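Purine nucleoside phosphorylase YlmD (Geobacillus stearothermophilus, PDB 6T1B) catalyses the phosphorolysis of adenosine, inosine and S-methyl-5'-thioadenosine to the free base and the ribose 1-phosphate product, and also deaminates adenosine, using a catalytic zinc ion. Local coordinates at residues L121-D125 with C126-Y130. Numbering follows the deposited sequence.
Sequences LCFAD and CVPIY. With NOS (inosine), chain B.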
# COMPACT_ATOMS: atom_id res chain seq x y z
N LEU A 121 -4.43 -4.96 0.11
CA LEU A 121 -4.29 -4.29 -1.18
C LEU A 121 -3.05 -4.82 -1.91
O LEU A 121 -2.06 -5.21 -1.27
CB LEU A 121 -4.22 -2.76 -1.02
CG LEU A 121 -5.55 -2.03 -0.84
CD1 LEU A 121 -6.28 -2.19 0.48
CD2 LEU A 121 -5.34 -0.54 -1.12
N CYS A 122 -3.11 -4.81 -3.24
CA CYS A 122 -2.06 -5.38 -4.07
C CYS A 122 -1.13 -4.32 -4.62
O CYS A 122 -1.59 -3.22 -4.98
CB CYS A 122 -2.70 -6.11 -5.25
SG CYS A 122 -3.46 -7.69 -4.82
N PHE A 123 0.16 -4.67 -4.75
CA PHE A 123 1.20 -3.72 -5.11
C PHE A 123 2.28 -4.40 -5.95
O PHE A 123 2.66 -5.54 -5.69
CB PHE A 123 1.87 -3.15 -3.86
CG PHE A 123 0.97 -2.25 -3.12
CD1 PHE A 123 0.90 -0.91 -3.45
CD2 PHE A 123 0.11 -2.75 -2.17
CE1 PHE A 123 0.02 -0.07 -2.80
CE2 PHE A 123 -0.78 -1.90 -1.52
CZ PHE A 123 -0.83 -0.57 -1.85
N ALA A 124 2.86 -3.64 -6.89
CA ALA A 124 4.09 -4.04 -7.57
C ALA A 124 4.77 -2.81 -8.19
O ALA A 124 5.05 -2.77 -9.38
CB ALA A 124 3.82 -5.10 -8.63
N ASP A 125 4.99 -1.80 -7.35
CA ASP A 125 5.74 -0.58 -7.64
C ASP A 125 5.04 0.62 -6.96
O ASP A 125 5.70 1.53 -6.48
CB ASP A 125 5.87 -0.22 -9.12
CG ASP A 125 6.97 -0.97 -9.84
OD1 ASP A 125 6.94 -0.88 -11.08
OD2 ASP A 125 7.89 -1.60 -9.23
N CYS A 126 3.71 0.64 -6.93
CA CYS A 126 2.99 1.79 -6.39
C CYS A 126 3.20 1.85 -4.88
O CYS A 126 3.56 0.87 -4.25
CB CYS A 126 1.51 1.69 -6.75
SG CYS A 126 1.20 1.86 -8.54
N VAL A 127 2.94 3.01 -4.31
CA VAL A 127 3.25 3.23 -2.91
C VAL A 127 2.18 2.66 -1.99
O VAL A 127 1.01 3.08 -2.06
CB VAL A 127 3.46 4.72 -2.60
CG1 VAL A 127 3.85 4.90 -1.14
CG2 VAL A 127 4.50 5.31 -3.53
N PRO A 128 2.52 1.72 -1.10
CA PRO A 128 1.57 1.30 -0.06
C PRO A 128 1.69 2.22 1.14
O PRO A 128 2.79 2.38 1.70
CB PRO A 128 2.01 -0.14 0.26
CG PRO A 128 3.47 -0.18 -0.03
CD PRO A 128 3.79 0.96 -1.01
N ILE A 129 0.60 2.84 1.54
CA ILE A 129 0.61 3.79 2.65
C ILE A 129 -0.24 3.18 3.77
O ILE A 129 -1.45 2.99 3.61
CB ILE A 129 0.09 5.17 2.24
CG1 ILE A 129 0.76 5.70 0.97
CG2 ILE A 129 0.35 6.13 3.40
CD1 ILE A 129 0.18 7.01 0.51
N TYR A 130 0.42 2.85 4.88
CA TYR A 130 -0.23 2.25 6.03
C TYR A 130 -0.48 3.33 7.08
O TYR A 130 0.42 4.12 7.39
CB TYR A 130 0.69 1.20 6.67
CG TYR A 130 1.18 0.06 5.78
CD1 TYR A 130 2.14 0.28 4.80
CD2 TYR A 130 0.74 -1.25 5.98
CE1 TYR A 130 2.62 -0.77 4.01
CE2 TYR A 130 1.20 -2.28 5.21
CZ TYR A 130 2.14 -2.04 4.22
OH TYR A 130 2.65 -3.08 3.45
N9 NOS B . -4.52 -5.81 -9.81
C4 NOS B . -5.19 -5.89 -8.65
N3 NOS B . -5.73 -4.89 -7.71
C2 NOS B . -6.46 -5.32 -6.55
N1 NOS B . -6.68 -6.72 -6.29
C6 NOS B . -6.19 -7.72 -7.15
O6 NOS B . -6.40 -8.87 -6.87
C5 NOS B . -5.41 -7.23 -8.39
N7 NOS B . -4.83 -7.90 -9.33
C8 NOS B . -4.29 -7.07 -10.21
C5' NOS B . -2.54 -2.44 -8.01
O5' NOS B . -1.19 -2.05 -7.82
C4' NOS B . -2.83 -2.73 -9.46
O4' NOS B . -2.92 -4.16 -9.63
C1' NOS B . -4.09 -4.50 -10.34
C2' NOS B . -5.06 -3.33 -10.15
O2' NOS B . -5.94 -3.23 -11.26
C3' NOS B . -4.12 -2.13 -10.02
O3' NOS B . -3.85 -1.59 -11.33
O HOH W 1 1.66 -1.30 -8.07
O HOH W 2 4.96 -1.40 -4.38
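Pro-128 lays its CB over the middle of the Phe-123 ring, a CH-pi contact in which the carbon stands 3.6 Å from the ring centroid and 13° off the normal. Along the CD1-CE1 side of the ring lies backbone: Phe-123 CE1 comes within 3.4 Å of Val-127 O, and CD1 lies 3.3 Å from Cys-126 O. With CG beside its own backbone N (chi1 -70°), the ring is directed across the turn against the strand that follows. His-143, a zinc ligand, also meets this ring, with the planes at about 60°, and Ala-266 of strand 264-269 packs on both Phe-123 and Pro-128.

No direct hydrogen bond joins the two limbs; two waters bridge them. One accepts from Ala-124 N and Cys-126 N (2.9 and 3.0 Å) and donates to O5' of inosine, whose hydroxyl in turn donates to Cys-122 O at 3.1 Å. The other accepts from Asp-125 N and donates to Cys-126 O over 2.7 Å. On the nucleoside side, Cys-122 SG rests against the base, 3.6 Å from C6 of inosine.

The carboxylate of Asp-125 is held by partners outside the turn: OD2 is bonded to Ser-253 and Thr-244, and OD1 to Arg-255 N. The turn it helps hold presents Cys-126 SG to the catalytic zinc, alongside His-81 and His-143. Linking strands 118-123 and 127-133 of two different sheets, the loop brings nucleoside and metal together in the active site of the YfiH/LACC1 family.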